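Local atomic coordinates of unsaturated glucuronyl hydrolase (Streptococcus agalactiae, PDB entry 2ZZR), a protein that hydrolyses unsaturated chondroitin, hyaluronan and heparin disaccharides, releasing the 4,5-unsaturated uronic acid from either a 1,3- or a 1,4-glycosidic bond. Residues A[270-275]-A[325-330]; A[76-81]-A[95-100]; A[124-129]-A[133-138]. All blocks are in the same frame, centred on the assembly; numbering follows the deposited sequence.

Contact 1 of 3, residues A[270-275]-A[325-330]; sequences LFKGMT and DPDKET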
loop_
_atom_site.group_PDB
_atom_site.type_symbol
_atom_site.label_atom_id
_atom_site.label_comp_id
_atom_site.label_asym_id
_atom_site.label_seq_id
_atom_site.Cartn_x
_atom_site.Cartn_y
_atom_site.Cartn_z
ATOM N N LEU A 270 10.479 9.549 -11.278
ATOM C CA LEU A 270 10.527 9.342 -9.831
ATOM C C LEU A 270 10.307 7.868 -9.483
ATOM O O LEU A 270 10.997 7.314 -8.619
ATOM C CB LEU A 270 9.509 10.233 -9.125
ATOM C CG LEU A 270 9.774 10.483 -7.636
ATOM C CD1 LEU A 270 11.084 11.266 -7.428
ATOM C CD2 LEU A 270 8.611 11.212 -7.019
ATOM N N PHE A 271 9.354 7.235 -10.172
ATOM C CA PHE A 271 9.145 5.790 -10.051
ATOM C C PHE A 271 10.398 4.997 -10.378
ATOM O O PHE A 271 10.757 4.074 -9.650
ATOM C CB PHE A 271 8.002 5.309 -10.959
ATOM C CG PHE A 271 7.936 3.801 -11.107
ATOM C CD1 PHE A 271 7.155 3.037 -10.243
ATOM C CD2 PHE A 271 8.655 3.148 -12.119
ATOM C CE1 PHE A 271 7.085 1.637 -10.381
ATOM C CE2 PHE A 271 8.600 1.753 -12.263
ATOM C CZ PHE A 271 7.811 0.998 -11.388
ATOM N N LYS A 272 11.048 5.333 -11.490
ATOM C CA LYS A 272 12.230 4.599 -11.920
ATOM C C LYS A 272 13.313 4.692 -10.837
ATOM O O LYS A 272 13.941 3.692 -10.493
ATOM C CB LYS A 272 12.720 5.120 -13.279
ATOM C CG LYS A 272 11.863 4.614 -14.468
ATOM C CD LYS A 272 11.910 5.548 -15.702
ATOM C CE LYS A 272 13.288 5.627 -16.363
ATOM N NZ LYS A 272 13.749 4.371 -17.014
ATOM N N GLY A 273 13.488 5.883 -10.277
ATOM C CA GLY A 273 14.473 6.092 -9.209
ATOM C C GLY A 273 14.198 5.223 -7.993
ATOM O O GLY A 273 15.072 4.465 -7.547
ATOM N N MET A 274 12.978 5.317 -7.466
ATOM C CA MET A 274 12.616 4.589 -6.242
ATOM C C MET A 274 12.597 3.079 -6.439
ATOM O O MET A 274 13.008 2.325 -5.554
ATOM C CB MET A 274 11.266 5.065 -5.690
ATOM C CG MET A 274 11.228 6.541 -5.303
ATOM S SD MET A 274 9.893 6.944 -4.165
ATOM C CE MET A 274 10.486 6.209 -2.634
ATOM N N THR A 275 12.134 2.633 -7.606
ATOM C CA THR A 275 12.027 1.206 -7.883
ATOM C C THR A 275 13.405 0.583 -8.091
ATOM O O THR A 275 13.677 -0.506 -7.575
ATOM C CB THR A 275 11.089 0.946 -9.083
ATOM O OG1 THR A 275 9.822 1.556 -8.807
ATOM C CG2 THR A 275 10.885 -0.539 -9.314
ATOM N N ASP A 325 11.178 2.213 -23.144
ATOM C CA ASP A 325 11.962 2.321 -21.909
ATOM C C ASP A 325 12.828 1.065 -21.789
ATOM O O ASP A 325 12.299 -0.047 -21.768
ATOM C CB ASP A 325 11.064 2.507 -20.681
ATOM C CG ASP A 325 11.866 2.791 -19.410
ATOM O OD1 ASP A 325 11.679 3.864 -18.806
ATOM O OD2 ASP A 325 12.681 1.937 -19.025
ATOM N N PRO A 326 14.171 1.235 -21.724
ATOM C CA PRO A 326 15.069 0.080 -21.796
ATOM C C PRO A 326 14.946 -0.865 -20.599
ATOM O O PRO A 326 15.429 -1.996 -20.657
ATOM C CB PRO A 326 16.466 0.718 -21.847
ATOM C CG PRO A 326 16.307 2.039 -21.205
ATOM C CD PRO A 326 14.912 2.499 -21.573
ATOM N N ASP A 327 14.283 -0.407 -19.543
ATOM C CA ASP A 327 14.106 -1.220 -18.343
ATOM C C ASP A 327 12.713 -1.816 -18.189
ATOM O O ASP A 327 12.463 -2.546 -17.229
ATOM C CB ASP A 327 14.462 -0.407 -17.099
ATOM C CG ASP A 327 15.960 -0.181 -16.953
ATOM O OD1 ASP A 327 16.756 -0.972 -17.501
ATOM O OD2 ASP A 327 16.329 0.802 -16.292
ATOM N N LYS A 328 11.811 -1.523 -19.131
ATOM C CA LYS A 328 10.437 -2.021 -19.026
ATOM C C LYS A 328 10.379 -3.537 -18.901
ATOM O O LYS A 328 9.699 -4.065 -18.021
ATOM C CB LYS A 328 9.562 -1.551 -20.195
ATOM C CG LYS A 328 8.099 -1.932 -20.000
ATOM C CD LYS A 328 7.184 -1.348 -21.061
ATOM C CE LYS A 328 5.727 -1.632 -20.703
ATOM N NZ LYS A 328 4.775 -0.948 -21.646
ATOM N N GLU A 329 11.097 -4.239 -19.776
ATOM C CA GLU A 329 11.114 -5.689 -19.711
ATOM C C GLU A 329 11.731 -6.197 -18.399
ATOM O O GLU A 329 11.234 -7.162 -17.803
ATOM C CB GLU A 329 11.840 -6.281 -20.917
ATOM C CG GLU A 329 11.896 -7.785 -20.850
ATOM C CD GLU A 329 12.123 -8.420 -22.188
ATOM O OE1 GLU A 329 13.280 -8.391 -22.663
ATOM O OE2 GLU A 329 11.145 -8.965 -22.748
ATOM N N THR A 330 12.799 -5.542 -17.951
ATOM C CA THR A 330 13.393 -5.864 -16.646
ATOM C C THR A 330 12.362 -5.749 -15.514
ATOM O O THR A 330 12.265 -6.653 -14.681
ATOM C CB THR A 330 14.633 -5.004 -16.356
ATOM O OG1 THR A 330 15.565 -5.145 -17.431
ATOM C CG2 THR A 330 15.317 -5.449 -15.055
HETATM O O HOH W 1 14.664 2.498 -15.089
#

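Contact 2 of 3, residues A[76-81]-A[95-100]; sequences CLWLAY and KNVLSF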
loop_
_atom_site.group_PDB
_atom_site.type_symbol
_atom_site.label_atom_id
_atom_site.label_comp_id
_atom_site.label_asym_id
_atom_site.label_seq_id
_atom_site.Cartn_x
_atom_site.Cartn_y
_atom_site.Cartn_z
ATOM N N CYS A 76 -9.509 -7.989 1.073
ATOM C CA CYS A 76 -9.239 -9.409 0.787
ATOM C C CYS A 76 -10.532 -10.108 0.365
ATOM O O CYS A 76 -10.547 -10.879 -0.603
ATOM C CB CYS A 76 -8.639 -10.135 2.001
ATOM S SG CYS A 76 -6.914 -9.713 2.398
ATOM N N LEU A 77 -11.612 -9.829 1.090
ATOM C CA LEU A 77 -12.922 -10.412 0.773
ATOM C C LEU A 77 -13.421 -10.011 -0.618
ATOM O O LEU A 77 -13.907 -10.867 -1.370
ATOM C CB LEU A 77 -13.960 -10.042 1.837
ATOM C CG LEU A 77 -13.621 -10.437 3.279
ATOM C CD1 LEU A 77 -14.751 -10.026 4.219
ATOM C CD2 LEU A 77 -13.285 -11.916 3.414
ATOM N N TRP A 78 -13.301 -8.728 -0.961
ATOM C CA TRP A 78 -13.744 -8.248 -2.277
ATOM C C TRP A 78 -12.896 -8.833 -3.403
ATOM O O TRP A 78 -13.428 -9.189 -4.459
ATOM C CB TRP A 78 -13.757 -6.716 -2.372
ATOM C CG TRP A 78 -14.870 -6.037 -1.629
ATOM C CD1 TRP A 78 -14.746 -5.026 -0.717
ATOM C CD2 TRP A 78 -16.276 -6.313 -1.734
ATOM N NE1 TRP A 78 -15.984 -4.649 -0.253
ATOM C CE2 TRP A 78 -16.942 -5.427 -0.854
ATOM C CE3 TRP A 78 -17.036 -7.229 -2.478
ATOM C CZ2 TRP A 78 -18.334 -5.433 -0.692
ATOM C CZ3 TRP A 78 -18.420 -7.230 -2.321
ATOM C CH2 TRP A 78 -19.055 -6.334 -1.442
ATOM N N LEU A 79 -11.587 -8.946 -3.180
ATOM C CA LEU A 79 -10.713 -9.554 -4.183
ATOM C C LEU A 79 -11.105 -11.004 -4.435
ATOM O O LEU A 79 -11.189 -11.438 -5.586
ATOM C CB LEU A 79 -9.255 -9.479 -3.755
ATOM C CG LEU A 79 -8.659 -8.077 -3.836
ATOM C CD1 LEU A 79 -7.283 -8.119 -3.212
ATOM C CD2 LEU A 79 -8.585 -7.583 -5.288
ATOM N N ALA A 80 -11.350 -11.734 -3.349
ATOM C CA ALA A 80 -11.807 -13.122 -3.426
ATOM C C ALA A 80 -13.142 -13.200 -4.170
ATOM O O ALA A 80 -13.348 -14.095 -5.003
ATOM C CB ALA A 80 -11.936 -13.713 -2.020
ATOM N N TYR A 81 -14.032 -12.255 -3.870
ATOM C CA TYR A 81 -15.346 -12.174 -4.506
ATOM C C TYR A 81 -15.249 -11.954 -6.017
ATOM O O TYR A 81 -16.026 -12.523 -6.785
ATOM C CB TYR A 81 -16.197 -11.076 -3.860
ATOM C CG TYR A 81 -17.548 -10.889 -4.512
ATOM C CD1 TYR A 81 -17.826 -9.755 -5.277
ATOM C CD2 TYR A 81 -18.547 -11.857 -4.381
ATOM C CE1 TYR A 81 -19.068 -9.585 -5.885
ATOM C CE2 TYR A 81 -19.785 -11.697 -4.983
ATOM C CZ TYR A 81 -20.038 -10.564 -5.733
ATOM O OH TYR A 81 -21.263 -10.398 -6.331
ATOM N N LYS A 95 -21.469 -6.159 4.858
ATOM C CA LYS A 95 -21.669 -5.888 6.279
ATOM C C LYS A 95 -20.513 -5.053 6.835
ATOM O O LYS A 95 -20.741 -4.118 7.613
ATOM C CB LYS A 95 -21.858 -7.184 7.062
ATOM C CG LYS A 95 -23.278 -7.738 6.936
ATOM C CD LYS A 95 -23.423 -9.063 7.644
ATOM C CE LYS A 95 -24.749 -9.720 7.284
ATOM N NZ LYS A 95 -24.765 -11.148 7.700
ATOM N N ASN A 96 -19.284 -5.376 6.417
ATOM C CA ASN A 96 -18.119 -4.535 6.737
ATOM C C ASN A 96 -18.340 -3.105 6.251
ATOM O O ASN A 96 -18.127 -2.149 6.993
ATOM C CB ASN A 96 -16.830 -5.092 6.116
ATOM C CG ASN A 96 -16.303 -6.324 6.819
ATOM O OD1 ASN A 96 -16.898 -6.835 7.785
ATOM N ND2 ASN A 96 -15.180 -6.829 6.327
ATOM N N VAL A 97 -18.781 -2.963 5.002
ATOM C CA VAL A 97 -19.111 -1.652 4.433
ATOM C C VAL A 97 -20.081 -0.857 5.320
ATOM O O VAL A 97 -19.888 0.339 5.548
ATOM C CB VAL A 97 -19.656 -1.784 2.980
ATOM C CG1 VAL A 97 -20.225 -0.465 2.483
ATOM C CG2 VAL A 97 -18.551 -2.285 2.053
ATOM N N LEU A 98 -21.120 -1.524 5.824
ATOM C CA LEU A 98 -22.091 -0.848 6.685
ATOM C C LEU A 98 -21.450 -0.389 7.999
ATOM O O LEU A 98 -21.764 0.694 8.503
ATOM C CB LEU A 98 -23.319 -1.731 6.932
ATOM C CG LEU A 98 -24.206 -1.984 5.697
ATOM C CD1 LEU A 98 -25.384 -2.904 6.039
ATOM C CD2 LEU A 98 -24.705 -0.682 5.095
ATOM N N SER A 99 -20.536 -1.209 8.518
ATOM C CA SER A 99 -19.727 -0.863 9.687
ATOM C C SER A 99 -18.853 0.363 9.418
ATOM O O SER A 99 -18.739 1.247 10.266
ATOM C CB SER A 99 -18.861 -2.052 10.113
ATOM O OG SER A 99 -17.974 -1.701 11.165
ATOM N N PHE A 100 -18.227 0.412 8.243
ATOM C CA PHE A 100 -17.446 1.591 7.850
ATOM C C PHE A 100 -18.310 2.845 7.721
ATOM O O PHE A 100 -17.891 3.936 8.099
ATOM C CB PHE A 100 -16.642 1.323 6.569
ATOM C CG PHE A 100 -15.429 0.465 6.793
ATOM C CD1 PHE A 100 -15.410 -0.862 6.380
ATOM C CD2 PHE A 100 -14.305 0.981 7.434
ATOM C CE1 PHE A 100 -14.296 -1.666 6.592
ATOM C CE2 PHE A 100 -13.186 0.189 7.656
ATOM C CZ PHE A 100 -13.177 -1.139 7.237
#

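Contact 3 of 3, residues A[124-129]-A[133-138]; sequences TAEYRI and VKALEA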
loop_
_atom_site.group_PDB
_atom_site.type_symbol
_atom_site.label_atom_id
_atom_site.label_comp_id
_atom_site.label_asym_id
_atom_site.label_seq_id
_atom_site.Cartn_x
_atom_site.Cartn_y
_atom_site.Cartn_z
ATOM N N THR A 124 -15.014 1.896 -1.383
ATOM C CA THR A 124 -14.831 2.231 -2.798
ATOM C C THR A 124 -14.782 0.944 -3.627
ATOM O O THR A 124 -15.324 0.894 -4.734
ATOM C CB THR A 124 -13.594 3.111 -3.044
ATOM O OG1 THR A 124 -13.578 4.163 -2.075
ATOM C CG2 THR A 124 -13.650 3.732 -4.431
ATOM N N ALA A 125 -14.161 -0.092 -3.068
ATOM C CA ALA A 125 -14.133 -1.420 -3.683
ATOM C C ALA A 125 -15.531 -1.895 -4.064
ATOM O O ALA A 125 -15.762 -2.279 -5.218
ATOM C CB ALA A 125 -13.478 -2.423 -2.769
ATOM N N GLU A 126 -16.464 -1.870 -3.109
ATOM C CA GLU A 126 -17.821 -2.312 -3.432
ATOM C C GLU A 126 -18.450 -1.444 -4.509
ATOM O O GLU A 126 -19.106 -1.964 -5.416
ATOM C CB GLU A 126 -18.749 -2.402 -2.221
ATOM C CG GLU A 126 -20.083 -3.041 -2.654
ATOM C CD GLU A 126 -21.023 -3.394 -1.530
ATOM O OE1 GLU A 126 -21.857 -4.302 -1.751
ATOM O OE2 GLU A 126 -20.950 -2.772 -0.451
ATOM N N TYR A 127 -18.245 -0.129 -4.420
ATOM C CA TYR A 127 -18.773 0.777 -5.432
ATOM C C TYR A 127 -18.296 0.413 -6.843
ATOM O O TYR A 127 -19.095 0.420 -7.781
ATOM C CB TYR A 127 -18.469 2.243 -5.118
ATOM C CG TYR A 127 -19.132 3.180 -6.105
ATOM C CD1 TYR A 127 -18.382 3.845 -7.077
ATOM C CD2 TYR A 127 -20.518 3.367 -6.094
ATOM C CE1 TYR A 127 -18.993 4.698 -7.996
ATOM C CE2 TYR A 127 -21.139 4.216 -7.015
ATOM C CZ TYR A 127 -20.370 4.872 -7.960
ATOM O OH TYR A 127 -20.969 5.706 -8.873
ATOM N N ARG A 128 -17.006 0.099 -6.987
ATOM C CA ARG A 128 -16.455 -0.374 -8.267
ATOM C C ARG A 128 -17.185 -1.617 -8.756
ATOM O O ARG A 128 -17.489 -1.747 -9.949
ATOM C CB ARG A 128 -14.976 -0.742 -8.136
ATOM C CG ARG A 128 -14.072 0.365 -7.671
ATOM C CD ARG A 128 -13.892 1.423 -8.721
ATOM N NE ARG A 128 -12.723 2.241 -8.409
ATOM C CZ ARG A 128 -12.591 3.521 -8.727
ATOM N NH1 ARG A 128 -11.476 4.157 -8.403
ATOM N NH2 ARG A 128 -13.553 4.165 -9.377
ATOM N N ILE A 129 -17.442 -2.527 -7.823
ATOM C CA ILE A 129 -17.929 -3.862 -8.143
ATOM C C ILE A 129 -19.417 -3.864 -8.508
ATOM O O ILE A 129 -19.812 -4.462 -9.519
ATOM C CB ILE A 129 -17.607 -4.863 -7.003
ATOM C CG1 ILE A 129 -16.090 -5.087 -6.919
ATOM C CG2 ILE A 129 -18.332 -6.200 -7.218
ATOM C CD1 ILE A 129 -15.605 -5.753 -5.633
ATOM N N VAL A 133 -24.794 2.259 -3.234
ATOM C CA VAL A 133 -24.909 3.679 -2.886
ATOM C C VAL A 133 -24.457 4.015 -1.461
ATOM O O VAL A 133 -24.025 5.139 -1.202
ATOM C CB VAL A 133 -26.335 4.241 -3.148
ATOM C CG1 VAL A 133 -26.659 4.180 -4.643
ATOM C CG2 VAL A 133 -27.384 3.501 -2.323
ATOM N N LYS A 134 -24.562 3.056 -0.545
ATOM C CA LYS A 134 -24.076 3.263 0.827
ATOM C C LYS A 134 -22.549 3.188 0.872
ATOM O O LYS A 134 -21.907 3.898 1.652
ATOM C CB LYS A 134 -24.706 2.271 1.805
ATOM C CG LYS A 134 -26.173 2.580 2.118
ATOM C CD LYS A 134 -26.703 1.728 3.265
ATOM C CE LYS A 134 -28.128 2.129 3.641
ATOM N NZ LYS A 134 -28.169 3.380 4.459
ATOM N N ALA A 135 -21.979 2.333 0.025
ATOM C CA ALA A 135 -20.524 2.270 -0.162
ATOM C C ALA A 135 -19.988 3.595 -0.720
ATOM O O ALA A 135 -18.949 4.095 -0.271
ATOM C CB ALA A 135 -20.147 1.102 -1.069
ATOM N N LEU A 136 -20.707 4.166 -1.686
ATOM C CA LEU A 136 -20.372 5.480 -2.218
ATOM C C LEU A 136 -20.488 6.566 -1.147
ATOM O O LEU A 136 -19.596 7.396 -1.001
ATOM C CB LEU A 136 -21.246 5.822 -3.430
ATOM C CG LEU A 136 -21.035 7.190 -4.089
ATOM C CD1 LEU A 136 -19.597 7.358 -4.589
ATOM C CD2 LEU A 136 -22.031 7.408 -5.229
ATOM N N GLU A 137 -21.593 6.545 -0.404
ATOM C CA GLU A 137 -21.842 7.515 0.658
ATOM C C GLU A 137 -20.700 7.520 1.677
ATOM O O GLU A 137 -20.183 8.579 2.033
ATOM C CB GLU A 137 -23.167 7.194 1.353
ATOM C CG GLU A 137 -23.549 8.164 2.460
ATOM C CD GLU A 137 -24.772 7.710 3.240
ATOM O OE1 GLU A 137 -25.004 8.258 4.336
ATOM O OE2 GLU A 137 -25.491 6.800 2.769
ATOM N N ALA A 138 -20.310 6.332 2.128
ATOM C CA ALA A 138 -19.219 6.190 3.096
ATOM C C ALA A 138 -17.908 6.724 2.525
ATOM O O ALA A 138 -17.141 7.386 3.229
ATOM C CB ALA A 138 -19.064 4.740 3.518
#

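Contact 1 of 3, residues A[270-275]-A[325-330]
Lys272 and Asp325 form a salt bridge that ties helix 265-280 to the loop leading into helix 328-346, near the periphery of the fold. Lys272 NZ donates to Asp325 OD1 at 2.8 Å. Asp325 OD1 accepts through its syn lone pair, the one on the side of OD2. The two side chains come from opposite directions. Bends of Lys272 at chi3 and chi4 (66° and 67°) bring the end of the chain round to the carboxylate, with Lys272 CE 3.4 Å from Asp325 OD1. Lys272 NZ also donates to a water at 2.8 Å, which donates to Asp327 OD2 at 2.7 Å. The other Asp325 oxygen, OD2, accepts from Asp327 N at 2.9 Å, met nearly along its C-O axis. Each oxygen of this buried carboxylate therefore has a donor. The nearby ammonium group and N-H would probably favour its ionised form. Lys328 N bonds back to Asp325 O at 3.1 Å, closing a type I turn. Beside the lysine, Phe271 packs edge-to-face with Tyr331 of helix 328-346. The Asp327 N to Asp325 OD2 bond is an Asx turn, set over the type I turn 325-328, a pairing that caps the entry to a helix.

Contact 2 of 3, residues A[76-81]-A[95-100]
Asn96 ND2, which lies 3.9 Å from Leu77 CD1 across the contact, donates a hydrogen bond to Thr74 OG1, one turn earlier than Leu77 on the same helix, 70-84. The amide nitrogen therefore meets a methyl group while bonding to a hydroxyl of the facing helix. Leu77 and Asn96 cross at about a right angle. The Asn96 CG is anti to the carbonyl carbon (chi1 -74°), which carries the amide toward helix 70-84. The second meeting is apolar. Val97 CG2 comes up to the edge of the Trp78 indole, near the ring plane, and is 4.2 Å from Trp78 CZ2. Its distance to Trp78 NE1 is also 4.2 Å. The methyl thus sits beside the rim and not over a face. Tyr81 CD1 meets the indole at its edge too, and the indole N-H makes a weak hydrogen bond to Ser122 O of helix 115-130. Leu77 and Trp78 also touch Ile92 and Ala93, respectively, earlier on helix 87-105. All four side chains that touch here are buried. The two six-residue segments share no hydrogen bond or charge pair. Their direct hold on each other is a small van der Waals one, methyl to amide and methyl to indole edge, and a polar tie between the two helices runs through Thr74.

Contact 3 of 3, residues A[124-129]-A[133-138]
This contact belongs to a helical hairpin: helix 115-130 turns through a short link into helix 133-147, and Tyr127 packs on Leu136 across it. The axes of segments 124-129 and 133-138 run roughly antiparallel, at 141° between their directions, and approach to 7.8 Å. Tyr127 and Leu136 lie side by side and point the same way. Leu136 covers one face of the phenol ring. Its CD1 stands over the ring centre in a CH-pi contact, 4.1 Å from the centroid and 5° off the normal. Leu136 CB touches Tyr127 CD2 at 3.7 Å, and Leu136 CD2 reaches Tyr127 CE2 at 3.8 Å. With Tyr127 CG anti to the backbone N (chi1 -175°), the ring lies along the leucine. Next to this pair the small Ala135 lets the backbones come close, with Tyr127 CA 5.8 Å from Ala135 CA. Ala135 CB sits 3.9 Å from Glu126 CB and 4.0 Å from Tyr127 N. The Glu126 carboxylate extends past this methyl, and Glu126 OE2 is hydrogen-bonded to His94 ND1, on helix 87-105. Polar ties lie around the apolar interface: Thr124 OG1 bonds to Thr139 OG1, and Ala135 N bonds to Asp132 OD2 in the link. Antiparallel helix pairs joined by short links are characteristic of the alpha/alpha barrel of glycoside hydrolase family 88, which belongs to the six-hairpin clan.

How the contacts relate
Contacts 2 and 3 are neighbours on one side of the chain, with centres about 10 Å apart. Contact 1 lies about 34 Å from either, centre to centre, and across the chain's centre from contact 2. Contacts 2 and 3 interlock through helix 115-130: Trp78 CZ2 is 3.4 Å from Glu126 CB, and Val97 CG2 is 3.5 Å from Glu126 OE2. Each joins two consecutive helices and has no hydrogen bond across its segments. The touching residues of contact 2 are all buried, whereas contact 3 is partly buried and covers more area. Contact 1 is also partly buried, but it joins a helix to a turn by charge and water. None of the three lies at the active site.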